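Long-range contacts in putative protease (Parabacteroides distasonis ATCC 8503, PDB 3KD4), which is a putative exported protease of unproven activity, whose central region probably adopts a transglutaminase-like, papain-related fold: residues S162-V167 and W179-I184; T286-A291 and Q326-K331; V307-P312 and V356-T361. All coordinates share one frame; numbering follows the deposited sequence.

Contact 1 of 3, residues S162-V167 and W179-I184; sequences SPVKAV and WTLRNI
A backbone carbon sits over an indole here: CA of A166 packs on one face of the W179 five-membered ring, 3.8 Å from the ring centroid and 24° off its normal. This is a CH-pi contact. Strand pairing begins just beyond, where V167 bonds to H178. S162-A166 lead into the edge strand 167-171 of the mixed sheet in the DUF3857 region, which starts at V167, and 179-184 lies on the neighbouring strand 174-184. The A166 methyl adds to the cover, with CB 3.6 Å from W179 NE1. At the ring edge and in its plane, V164 O approaches W179 CD1 at 3.7 Å. The indole is placed by chi1 of -59°, which sets CG beside the backbone N and carries the ring to A166. Around it lie V145 and I147 of strand 140-150, and C157 and L159 of strand 156-160. With an alanine in place of W179, A166 is likely to lose its aromatic partner, and a gap would probably open between the loop and strands 140-150 and 156-160. V164 fills the next place along, its CG1 3.3 Å from T180 O and its CG2 turned to L181 CG. One water joins the two backbones: it donates to K165 O and accepts from T180 N at 2.9 Å. S162 opens an ST turn, in which its OG accepts from V164 N at 3.2 Å along a nearly straight bond of 171°. The same S162 OG rests 3.9 Å from the L181 methyl CD2.

Contact 2 of 3, residues T286-A291 and Q326-K331; sequences TPLEIA and QTLAVK
L328, A291 and V330 carry this helix-on-sheet contact. Helix 287-291 runs almost parallel to strand 327-331, with 3° between their directions and 8.4 Å between the axes of the two short segments. L328 reaches across with one methyl. Its CD1 lies on the first turn of the helix, 3.5 Å from L288 CA, and also meets L288 CD1 at 3.9 Å. P287 borders the same methyl. Chi1 of -57° keeps L328 CG beside its own backbone N, and chi2 of 162° extends the chain toward the helix. The A291 methyl points at the strand, between the two larger residues: CB is 4.4 Å from L328 CB and 4.2 Å from V330 CG2. V330 turns that same CG2 onto the helix backbone, 3.4 Å from A291 O. T286 and E289 bond to each other across the start of the helix. They form a capping box, with E289 N donating to T286 OG1 at 3.1 Å and T286 N donating back to E289 OE1, which also forms a salt bridge with R274. Between helix and strand the contact is van der Waals packing, mostly of aliphatic groups. The fit of the helix on the strand probably rests on shape rather than on directed bonds.

Contact 3 of 3, residues V307-P312 and V356-T361; sequences VLAVYP and VSLSGT
Two neighbouring strands of the five-stranded antiparallel sheet, 305-312 and 353-357, meet here, just where the second one turns back. A309 and V356 form a hydrogen-bonded pair. A309 N donates to V356 O at 2.8 Å, and V356 N returns a bond to A309 O at 2.9 Å. The ladder gains one more rung beyond the strand end, where L358 N donates to V307 O at 3.1 Å. L308 and S357 between them are a non-hydrogen-bonded pair. Their side chains share one face of the sheet, where L308 CD2 lies 3.7 Å from S357 CB. A309 and V356 project from the other face. There V356 CG2 approaches the Y311 ring at CE1, 4.1 Å away. L358 crosses V307 at a slant, its CD1 3.9 Å from V307 CB; chi1 of -62° puts CG beside its backbone N and brings the side chain onto V307. Helix 211-222 covers this group, through L215 on Y311, V356 and L358, and through L222 on L358. A type I turn from S357 to G360 then reverses the chain. G360 N donates to S357 O, and S357 N to T361 O. S357 OG sits between its own backbone N and carbonyl carbon (chi1 73°). From there it accepts from T361 N at 3.1 Å, a bond that ties S357 to the residue just past the turn and probably steadies it. Strand 305-312 is also bonded to strand 327-334, L308 pairing with A329. The result is an antiparallel sheet with a helix packed on its A309 and V356 face, as probably in the transglutaminase-like domain that commonly lies between DUF3857 and DUF3858.

Contact 1 comes first along the chain and closes before the others open. It belongs to the eight-stranded mixed sheet of the DUF3857 region. Its centre is 34 Å from that of contact 2 and 30 Å from that of contact 3, and it touches neither. Contacts 2 and 3 lie 10 Å apart between centres and interleave along the chain. Helix 287-300 leads into strand 305-312, which is followed by strand 327-334 and later by 353-357. Strand 305-312 lies between the other two, so both contacts reach one antiparallel sheet. Contacts 2 and 3 probably belong to one central domain; contact 1 lies in a different sheet.

Contact 1 of 3, residues S162-V167 and W179-I184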
ATOM      1  N   SER A 162      -5.071   7.575  18.726  1.00 21.95           N
ATOM      2  CA  SER A 162      -5.444   8.768  19.472  1.00 22.12           C
ATOM      3  C   SER A 162      -6.139   8.297  20.727  1.00 22.88           C
ATOM      4  O   SER A 162      -6.892   7.364  20.664  1.00 23.55           O
ATOM      5  CB  SER A 162      -6.451   9.609  18.680  1.00 21.81           C
ATOM      6  OG  SER A 162      -6.975  10.614  19.525  1.00 20.72           O
ATOM      7  N   PRO A 163      -5.908   8.953  21.857  1.00 23.39           N
ATOM      8  CA  PRO A 163      -6.616   8.572  23.081  1.00 23.72           C
ATOM      9  C   PRO A 163      -7.988   9.218  23.259  1.00 23.67           C
ATOM     10  O   PRO A 163      -8.645   8.973  24.256  1.00 24.53           O
ATOM     11  CB  PRO A 163      -5.653   9.040  24.180  1.00 23.75           C
ATOM     12  CG  PRO A 163      -5.002  10.263  23.616  1.00 23.74           C
ATOM     13  CD  PRO A 163      -4.939  10.042  22.088  1.00 24.08           C
ATOM     14  N   VAL A 164      -8.448  10.019  22.301  1.00 23.35           N
ATOM     15  CA  VAL A 164      -9.692  10.748  22.451  1.00 23.09           C
ATOM     16  C   VAL A 164     -10.859   9.779  22.579  1.00 23.27           C
ATOM     17  O   VAL A 164     -10.944   8.796  21.864  1.00 22.55           O
ATOM     18  CB  VAL A 164      -9.896  11.755  21.291  1.00 24.09           C
ATOM     19  CG1 VAL A 164     -11.327  12.316  21.281  1.00 22.03           C
ATOM     20  CG2 VAL A 164      -8.833  12.885  21.409  1.00 22.41           C
ATOM     21  N   LYS A 165     -11.726  10.048  23.543  1.00 24.42           N
ATOM     22  CA  LYS A 165     -12.867   9.174  23.849  1.00 25.21           C
ATOM     23  C   LYS A 165     -14.127   9.549  23.057  1.00 24.19           C
ATOM     24  O   LYS A 165     -14.386  10.724  22.840  1.00 24.16           O
ATOM     25  CB  LYS A 165     -13.168   9.280  25.342  1.00 26.27           C
ATOM     26  CG  LYS A 165     -12.065   8.715  26.251  1.00 30.93           C
ATOM     27  CD  LYS A 165     -12.038   7.173  26.239  1.00 36.85           C
ATOM     28  CE  LYS A 165     -11.161   6.581  25.123  1.00 39.74           C
ATOM     29  NZ  LYS A 165     -11.615   5.219  24.606  1.00 41.41           N
ATOM     30  N   ALA A 166     -14.869   8.533  22.617  1.00 23.86           N
ATOM     31  CA  ALA A 166     -16.158   8.677  21.961  1.00 23.90           C
ATOM     32  C   ALA A 166     -17.158   9.385  22.861  1.00 24.76           C
ATOM     33  O   ALA A 166     -17.219   9.090  24.031  1.00 26.00           O
ATOM     34  CB  ALA A 166     -16.692   7.291  21.589  1.00 23.20           C
ATOM     35  N   VAL A 167     -17.958  10.295  22.322  1.00 24.91           N
ATOM     36  CA  VAL A 167     -19.122  10.822  23.015  1.00 25.31           C
ATOM     37  C   VAL A 167     -20.373  10.259  22.309  1.00 26.08           C
ATOM     38  O   VAL A 167     -20.514  10.371  21.095  1.00 24.59           O
ATOM     39  CB  VAL A 167     -19.123  12.347  23.002  1.00 26.19           C
ATOM     40  CG1 VAL A 167     -20.378  12.912  23.734  1.00 26.06           C
ATOM     41  CG2 VAL A 167     -17.806  12.891  23.660  1.00 25.90           C
ATOM     42  N   TRP A 179     -16.331  12.170  17.946  1.00 16.35           N
ATOM     43  CA  TRP A 179     -15.067  12.442  18.590  1.00 17.17           C
ATOM     44  C   TRP A 179     -14.559  13.822  18.138  1.00 17.44           C
ATOM     45  O   TRP A 179     -14.813  14.221  16.998  1.00 16.14           O
ATOM     46  CB  TRP A 179     -14.028  11.406  18.149  1.00 17.63           C
ATOM     47  CG  TRP A 179     -14.291   9.984  18.409  1.00 18.47           C
ATOM     48  CD1 TRP A 179     -13.636   9.208  19.313  1.00 19.61           C
ATOM     49  CD2 TRP A 179     -15.198   9.101  17.705  1.00 17.87           C
ATOM     50  NE1 TRP A 179     -14.090   7.917  19.249  1.00 19.88           N
ATOM     51  CE2 TRP A 179     -15.033   7.811  18.265  1.00 20.52           C
ATOM     52  CE3 TRP A 179     -16.107   9.268  16.668  1.00 18.88           C
ATOM     53  CZ2 TRP A 179     -15.780   6.706  17.844  1.00 19.12           C
ATOM     54  CZ3 TRP A 179     -16.851   8.168  16.238  1.00 19.44           C
ATOM     55  CH2 TRP A 179     -16.688   6.906  16.833  1.00 20.33           C
ATOM     56  N   THR A 180     -13.763  14.484  18.995  1.00 16.58           N
ATOM     57  CA  THR A 180     -13.106  15.729  18.632  1.00 16.98           C
ATOM     58  C   THR A 180     -11.613  15.624  18.894  1.00 17.13           C
ATOM     59  O   THR A 180     -11.183  15.366  20.018  1.00 16.58           O
ATOM     60  CB  THR A 180     -13.716  16.908  19.366  1.00 17.79           C
ATOM     61  OG1 THR A 180     -15.108  16.979  19.034  1.00 18.91           O
ATOM     62  CG2 THR A 180     -13.043  18.243  18.935  1.00 16.79           C
ATOM     63  N   LEU A 181     -10.805  15.700  17.836  1.00 17.64           N
ATOM     64  CA  LEU A 181      -9.349  15.644  18.001  1.00 17.79           C
ATOM     65  C   LEU A 181      -8.812  17.057  17.771  1.00 18.53           C
ATOM     66  O   LEU A 181      -9.359  17.812  16.959  1.00 17.78           O
ATOM     67  CB  LEU A 181      -8.729  14.657  17.018  1.00 18.42           C
ATOM     68  CG  LEU A 181      -9.093  13.163  17.011  1.00 18.98           C
ATOM     69  CD1 LEU A 181     -10.508  12.879  16.472  1.00 15.76           C
ATOM     70  CD2 LEU A 181      -8.036  12.402  16.176  1.00 17.19           C
ATOM     71  N   ARG A 182      -7.787  17.447  18.527  1.00 19.13           N
ATOM     72  CA  ARG A 182      -7.191  18.755  18.390  1.00 19.53           C
ATOM     73  C   ARG A 182      -5.710  18.658  18.183  1.00 19.27           C
ATOM     74  O   ARG A 182      -5.044  17.785  18.726  1.00 18.40           O
ATOM     75  CB  ARG A 182      -7.474  19.605  19.615  1.00 20.56           C
ATOM     76  CG  ARG A 182      -8.975  19.721  19.868  1.00 22.13           C
ATOM     77  CD  ARG A 182      -9.287  20.643  21.013  1.00 25.79           C
ATOM     78  NE  ARG A 182     -10.729  20.740  21.169  1.00 28.47           N
ATOM     79  CZ  ARG A 182     -11.518  21.500  20.412  1.00 30.72           C
ATOM     80  NH1 ARG A 182     -11.024  22.290  19.463  1.00 32.68           N
ATOM     81  NH2 ARG A 182     -12.818  21.490  20.614  1.00 32.10           N
ATOM     82  N   ASN A 183      -5.210  19.550  17.350  1.00 18.69           N
ATOM     83  CA  ASN A 183      -3.779  19.685  17.085  1.00 19.12           C
ATOM     84  C   ASN A 183      -3.149  18.394  16.618  1.00 18.40           C
ATOM     85  O   ASN A 183      -2.198  17.934  17.192  1.00 19.09           O
ATOM     86  CB  ASN A 183      -3.074  20.261  18.331  1.00 19.48           C
ATOM     87  CG  ASN A 183      -3.689  21.575  18.758  1.00 21.47           C
ATOM     88  OD1 ASN A 183      -3.834  22.468  17.943  1.00 25.55           O
ATOM     89  ND2 ASN A 183      -4.107  21.681  20.019  1.00 25.35           N
ATOM     90  N   ILE A 184      -3.678  17.813  15.553  1.00 17.96           N
ATOM     91  CA  ILE A 184      -3.072  16.634  14.959  1.00 17.80           C
ATOM     92  C   ILE A 184      -1.832  17.121  14.178  1.00 18.33           C
ATOM     93  O   ILE A 184      -1.949  17.940  13.256  1.00 17.53           O
ATOM     94  CB  ILE A 184      -3.973  15.916  13.964  1.00 17.10           C
ATOM     95  CG1 ILE A 184      -5.358  15.607  14.560  1.00 18.18           C
ATOM     96  CG2 ILE A 184      -3.273  14.606  13.458  1.00 16.03           C
ATOM     97  CD1 ILE A 184      -6.363  14.955  13.531  1.00 17.69           C
TER
HETATM   98  O   HOH W   1     -14.326  13.553  21.693  1.00 21.36           O

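Contact 2 of 3, residues T286-A291 and Q326-K331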
ATOM      1  N   THR A 286     -10.297  -5.963 -11.330  1.00 19.72           N
ATOM      2  CA  THR A 286      -9.895  -5.356 -10.063  1.00 18.96           C
ATOM      3  C   THR A 286      -9.168  -6.422  -9.275  1.00 18.60           C
ATOM      4  O   THR A 286      -9.299  -7.591  -9.588  1.00 17.90           O
ATOM      5  CB  THR A 286     -11.107  -4.873  -9.301  1.00 19.81           C
ATOM      6  OG1 THR A 286     -11.871  -6.004  -8.857  1.00 16.85           O
ATOM      7  CG2 THR A 286     -11.966  -3.954 -10.197  1.00 18.77           C
ATOM      8  N   PRO A 287      -8.380  -6.028  -8.251  1.00 18.59           N
ATOM      9  CA  PRO A 287      -7.742  -7.022  -7.395  1.00 17.93           C
ATOM     10  C   PRO A 287      -8.717  -8.063  -6.852  1.00 17.59           C
ATOM     11  O   PRO A 287      -8.397  -9.244  -6.816  1.00 16.61           O
ATOM     12  CB  PRO A 287      -7.150  -6.181  -6.259  1.00 18.54           C
ATOM     13  CG  PRO A 287      -6.818  -4.858  -6.955  1.00 19.77           C
ATOM     14  CD  PRO A 287      -7.997  -4.651  -7.887  1.00 18.47           C
ATOM     15  N   LEU A 288      -9.913  -7.614  -6.480  1.00 17.55           N
ATOM     16  CA  LEU A 288     -10.926  -8.475  -5.915  1.00 17.35           C
ATOM     17  C   LEU A 288     -11.416  -9.482  -6.970  1.00 17.23           C
ATOM     18  O   LEU A 288     -11.572 -10.661  -6.682  1.00 16.16           O
ATOM     19  CB  LEU A 288     -12.086  -7.646  -5.379  1.00 17.20           C
ATOM     20  CG  LEU A 288     -13.251  -8.393  -4.728  1.00 17.83           C
ATOM     21  CD1 LEU A 288     -12.773  -9.161  -3.487  1.00 15.65           C
ATOM     22  CD2 LEU A 288     -14.416  -7.401  -4.374  1.00 15.66           C
ATOM     23  N   GLU A 289     -11.668  -8.995  -8.174  1.00 17.68           N
ATOM     24  CA  GLU A 289     -12.072  -9.856  -9.296  1.00 17.60           C
ATOM     25  C   GLU A 289     -11.002 -10.887  -9.629  1.00 17.70           C
ATOM     26  O   GLU A 289     -11.303 -12.056  -9.857  1.00 17.95           O
ATOM     27  CB  GLU A 289     -12.383  -9.009 -10.531  1.00 17.94           C
ATOM     28  CG  GLU A 289     -13.743  -8.335 -10.469  1.00 18.83           C
ATOM     29  CD  GLU A 289     -13.986  -7.311 -11.591  1.00 22.74           C
ATOM     30  OE1 GLU A 289     -12.999  -6.884 -12.238  1.00 21.47           O
ATOM     31  OE2 GLU A 289     -15.166  -6.953 -11.845  1.00 21.92           O
ATOM     32  N   ILE A 290      -9.748 -10.453  -9.679  1.00 17.81           N
ATOM     33  CA  ILE A 290      -8.660 -11.363 -10.002  1.00 18.17           C
ATOM     34  C   ILE A 290      -8.471 -12.423  -8.919  1.00 17.76           C
ATOM     35  O   ILE A 290      -8.324 -13.623  -9.213  1.00 17.64           O
ATOM     36  CB  ILE A 290      -7.344 -10.574 -10.312  1.00 19.34           C
ATOM     37  CG1 ILE A 290      -7.523  -9.753 -11.601  1.00 19.64           C
ATOM     38  CG2 ILE A 290      -6.131 -11.526 -10.450  1.00 18.52           C
ATOM     39  CD1 ILE A 290      -6.406  -8.684 -11.836  1.00 24.37           C
ATOM     40  N   ALA A 291      -8.535 -12.002  -7.670  1.00 17.69           N
ATOM     41  CA  ALA A 291      -8.441 -12.936  -6.564  1.00 17.54           C
ATOM     42  C   ALA A 291      -9.521 -14.021  -6.651  1.00 16.56           C
ATOM     43  O   ALA A 291      -9.234 -15.182  -6.419  1.00 15.62           O
ATOM     44  CB  ALA A 291      -8.557 -12.191  -5.230  1.00 18.37           C
ATOM     45  N   GLN A 326      -6.371  -3.977   3.249  1.00 21.25           N
ATOM     46  CA  GLN A 326      -5.319  -3.339   2.460  1.00 22.90           C
ATOM     47  C   GLN A 326      -4.897  -4.121   1.263  1.00 22.95           C
ATOM     48  O   GLN A 326      -4.503  -3.520   0.286  1.00 23.56           O
ATOM     49  CB  GLN A 326      -4.085  -2.943   3.334  1.00 24.45           C
ATOM     50  CG  GLN A 326      -3.378  -4.057   4.068  1.00 31.01           C
ATOM     51  CD  GLN A 326      -2.100  -3.589   4.843  1.00 39.15           C
ATOM     52  OE1 GLN A 326      -2.136  -2.574   5.560  1.00 41.75           O
ATOM     53  NE2 GLN A 326      -0.969  -4.358   4.697  1.00 40.67           N
ATOM     54  N   THR A 327      -4.942  -5.454   1.300  1.00 22.17           N
ATOM     55  CA  THR A 327      -4.527  -6.294   0.185  0.50 22.18           C
ATOM     56  C   THR A 327      -5.367  -7.577   0.167  1.00 21.59           C
ATOM     57  O   THR A 327      -5.871  -7.970   1.208  1.00 19.89           O
ATOM     58  CB  THR A 327      -3.038  -6.703   0.357  0.50 22.56           C
ATOM     59  OG1 THR A 327      -2.266  -5.550   0.702  0.50 23.85           O
ATOM     60  CG2 THR A 327      -2.460  -7.338  -0.903  0.50 23.96           C
ATOM     61  N   LEU A 328      -5.436  -8.224  -0.997  1.00 20.14           N
ATOM     62  CA  LEU A 328      -6.036  -9.526  -1.151  1.00 19.82           C
ATOM     63  C   LEU A 328      -4.993 -10.533  -1.625  1.00 18.83           C
ATOM     64  O   LEU A 328      -4.012 -10.178  -2.260  1.00 19.05           O
ATOM     65  CB  LEU A 328      -7.171  -9.462  -2.124  1.00 19.89           C
ATOM     66  CG  LEU A 328      -8.268  -8.458  -1.753  1.00 22.80           C
ATOM     67  CD1 LEU A 328      -9.072  -8.170  -2.988  1.00 21.20           C
ATOM     68  CD2 LEU A 328      -9.136  -8.969  -0.596  1.00 20.70           C
ATOM     69  N   ALA A 329      -5.196 -11.788  -1.257  1.00 17.18           N
ATOM     70  CA  ALA A 329      -4.354 -12.875  -1.691  1.00 16.36           C
ATOM     71  C   ALA A 329      -5.224 -14.114  -1.812  1.00 16.20           C
ATOM     72  O   ALA A 329      -6.418 -14.116  -1.453  1.00 15.70           O
ATOM     73  CB  ALA A 329      -3.191 -13.073  -0.675  1.00 15.60           C
ATOM     74  N   VAL A 330      -4.629 -15.170  -2.331  1.00 16.82           N
ATOM     75  CA  VAL A 330      -5.274 -16.447  -2.430  1.00 16.66           C
ATOM     76  C   VAL A 330      -4.351 -17.470  -1.779  1.00 17.79           C
ATOM     77  O   VAL A 330      -3.138 -17.472  -2.010  1.00 17.32           O
ATOM     78  CB  VAL A 330      -5.570 -16.792  -3.893  1.00 16.98           C
ATOM     79  CG1 VAL A 330      -6.160 -18.221  -4.052  1.00 14.54           C
ATOM     80  CG2 VAL A 330      -6.521 -15.739  -4.488  1.00 16.55           C
ATOM     81  N   LYS A 331      -4.938 -18.320  -0.948  1.00 17.54           N
ATOM     82  CA  LYS A 331      -4.261 -19.454  -0.349  1.00 18.92           C
ATOM     83  C   LYS A 331      -4.567 -20.681  -1.220  1.00 19.25           C
ATOM     84  O   LYS A 331      -5.731 -20.921  -1.540  1.00 20.36           O
ATOM     85  CB  LYS A 331      -4.843 -19.639   1.065  1.00 19.90           C
ATOM     86  CG  LYS A 331      -4.585 -20.925   1.760  1.00 23.76           C
ATOM     87  CD  LYS A 331      -5.099 -20.856   3.220  1.00 29.12           C
ATOM     88  CE  LYS A 331      -6.618 -20.940   3.392  1.00 31.80           C
ATOM     89  NZ  LYS A 331      -7.137 -22.320   3.609  1.00 32.32           N
TER

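Contact 3 of 3, residues V307-P312 and V356-T361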
ATOM      1  N   VAL A 307      -9.847 -17.145  -0.811  1.00 17.40           N
ATOM      2  CA  VAL A 307      -9.433 -15.745  -0.821  1.00 16.96           C
ATOM      3  C   VAL A 307      -9.092 -15.331   0.617  1.00 17.82           C
ATOM      4  O   VAL A 307      -9.729 -15.774   1.590  1.00 18.19           O
ATOM      5  CB  VAL A 307     -10.522 -14.840  -1.463  1.00 17.24           C
ATOM      6  CG1 VAL A 307     -10.129 -13.368  -1.396  1.00 15.45           C
ATOM      7  CG2 VAL A 307     -10.786 -15.277  -2.928  1.00 17.26           C
ATOM      8  N   LEU A 308      -8.058 -14.505   0.745  1.00 16.85           N
ATOM      9  CA  LEU A 308      -7.626 -13.960   2.023  1.00 16.27           C
ATOM     10  C   LEU A 308      -7.673 -12.449   1.970  1.00 15.69           C
ATOM     11  O   LEU A 308      -7.326 -11.837   0.958  1.00 16.11           O
ATOM     12  CB  LEU A 308      -6.175 -14.376   2.318  1.00 16.30           C
ATOM     13  CG  LEU A 308      -5.799 -15.853   2.169  1.00 16.56           C
ATOM     14  CD1 LEU A 308      -4.309 -16.059   2.552  1.00 16.96           C
ATOM     15  CD2 LEU A 308      -6.723 -16.736   3.040  1.00 14.14           C
ATOM     16  N   ALA A 309      -8.074 -11.864   3.078  1.00 15.64           N
ATOM     17  CA  ALA A 309      -8.025 -10.435   3.290  1.00 16.19           C
ATOM     18  C   ALA A 309      -6.844 -10.108   4.215  1.00 16.39           C
ATOM     19  O   ALA A 309      -6.610 -10.807   5.206  1.00 16.96           O
ATOM     20  CB  ALA A 309      -9.345  -9.936   3.894  1.00 15.08           C
ATOM     21  N   VAL A 310      -6.111  -9.046   3.884  1.00 15.42           N
ATOM     22  CA  VAL A 310      -4.981  -8.586   4.682  1.00 16.18           C
ATOM     23  C   VAL A 310      -5.317  -7.238   5.295  1.00 16.95           C
ATOM     24  O   VAL A 310      -5.659  -6.275   4.570  1.00 16.78           O
ATOM     25  CB  VAL A 310      -3.691  -8.448   3.793  1.00 17.24           C
ATOM     26  CG1 VAL A 310      -2.446  -8.101   4.644  1.00 15.29           C
ATOM     27  CG2 VAL A 310      -3.460  -9.747   2.965  1.00 16.96           C
ATOM     28  N   TYR A 311      -5.259  -7.187   6.621  1.00 17.10           N
ATOM     29  CA  TYR A 311      -5.511  -5.996   7.402  1.00 17.90           C
ATOM     30  C   TYR A 311      -4.230  -5.524   8.064  1.00 19.13           C
ATOM     31  O   TYR A 311      -3.322  -6.327   8.325  1.00 17.91           O
ATOM     32  CB  TYR A 311      -6.444  -6.312   8.573  1.00 18.34           C
ATOM     33  CG  TYR A 311      -7.823  -6.760   8.216  1.00 20.15           C
ATOM     34  CD1 TYR A 311      -8.119  -8.102   8.012  1.00 22.02           C
ATOM     35  CD2 TYR A 311      -8.841  -5.839   8.086  1.00 21.12           C
ATOM     36  CE1 TYR A 311      -9.440  -8.500   7.719  1.00 24.76           C
ATOM     37  CE2 TYR A 311     -10.110  -6.226   7.792  1.00 22.05           C
ATOM     38  CZ  TYR A 311     -10.407  -7.542   7.612  1.00 25.43           C
ATOM     39  OH  TYR A 311     -11.698  -7.850   7.279  1.00 32.20           O
ATOM     40  N   PRO A 312      -4.181  -4.234   8.423  1.00 20.48           N
ATOM     41  CA  PRO A 312      -3.111  -3.761   9.288  1.00 20.75           C
ATOM     42  C   PRO A 312      -3.069  -4.547  10.565  1.00 22.09           C
ATOM     43  O   PRO A 312      -4.110  -4.986  11.094  1.00 22.83           O
ATOM     44  CB  PRO A 312      -3.476  -2.298   9.571  1.00 21.59           C
ATOM     45  CG  PRO A 312      -4.389  -1.901   8.463  1.00 22.35           C
ATOM     46  CD  PRO A 312      -5.103  -3.158   8.009  1.00 20.84           C
ATOM     47  N   VAL A 356      -6.705 -12.863   7.189  1.00 15.73           N
ATOM     48  CA  VAL A 356      -7.906 -13.641   7.527  1.00 15.50           C
ATOM     49  C   VAL A 356      -8.557 -14.168   6.275  1.00 16.48           C
ATOM     50  O   VAL A 356      -8.794 -13.385   5.322  1.00 17.58           O
ATOM     51  CB  VAL A 356      -8.917 -12.776   8.295  1.00 15.49           C
ATOM     52  CG1 VAL A 356     -10.081 -13.645   8.775  1.00 15.12           C
ATOM     53  CG2 VAL A 356      -8.254 -12.040   9.455  1.00 14.11           C
ATOM     54  N   SER A 357      -8.853 -15.472   6.224  1.00 15.64           N
ATOM     55  CA  SER A 357      -9.599 -16.028   5.102  1.00 15.93           C
ATOM     56  C   SER A 357     -11.055 -15.480   5.085  1.00 16.32           C
ATOM     57  O   SER A 357     -11.563 -15.038   6.108  1.00 16.13           O
ATOM     58  CB  SER A 357      -9.640 -17.550   5.201  1.00 16.20           C
ATOM     59  OG  SER A 357     -10.509 -17.958   6.233  1.00 16.89           O
ATOM     60  N   LEU A 358     -11.707 -15.496   3.933  1.00 16.12           N
ATOM     61  CA  LEU A 358     -13.120 -15.068   3.831  1.00 16.97           C
ATOM     62  C   LEU A 358     -14.110 -15.937   4.608  1.00 17.34           C
ATOM     63  O   LEU A 358     -15.207 -15.481   4.948  1.00 18.10           O
ATOM     64  CB  LEU A 358     -13.579 -14.949   2.373  1.00 17.22           C
ATOM     65  CG  LEU A 358     -12.868 -13.919   1.474  1.00 16.66           C
ATOM     66  CD1 LEU A 358     -13.720 -13.509   0.261  1.00 17.18           C
ATOM     67  CD2 LEU A 358     -12.388 -12.693   2.207  1.00 14.81           C
ATOM     68  N   SER A 359     -13.699 -17.149   4.948  1.00 18.72           N
ATOM     69  CA  SER A 359     -14.463 -17.990   5.848  1.00 18.83           C
ATOM     70  C   SER A 359     -14.127 -17.643   7.294  1.00 19.52           C
ATOM     71  O   SER A 359     -14.656 -18.261   8.174  1.00 20.17           O
ATOM     72  CB  SER A 359     -14.202 -19.475   5.575  1.00 19.12           C
ATOM     73  OG  SER A 359     -12.834 -19.789   5.743  1.00 18.52           O
ATOM     74  N   GLY A 360     -13.245 -16.673   7.550  1.00 18.95           N
ATOM     75  CA  GLY A 360     -13.059 -16.133   8.902  1.00 18.45           C
ATOM     76  C   GLY A 360     -11.936 -16.613   9.798  1.00 18.90           C
ATOM     77  O   GLY A 360     -11.902 -16.273  10.988  1.00 19.48           O
ATOM     78  N   THR A 361     -11.007 -17.389   9.260  1.00 18.95           N
ATOM     79  CA  THR A 361      -9.890 -17.930  10.020  1.00 18.44           C
ATOM     80  C   THR A 361      -8.666 -17.029   9.888  1.00 18.29           C
ATOM     81  O   THR A 361      -8.219 -16.721   8.782  1.00 16.22           O
ATOM     82  CB  THR A 361      -9.522 -19.333   9.476  1.00 19.27           C
ATOM     83  OG1 THR A 361     -10.671 -20.163   9.569  1.00 21.14           O
ATOM     84  CG2 THR A 361      -8.307 -20.009  10.222  1.00 16.65           C
TER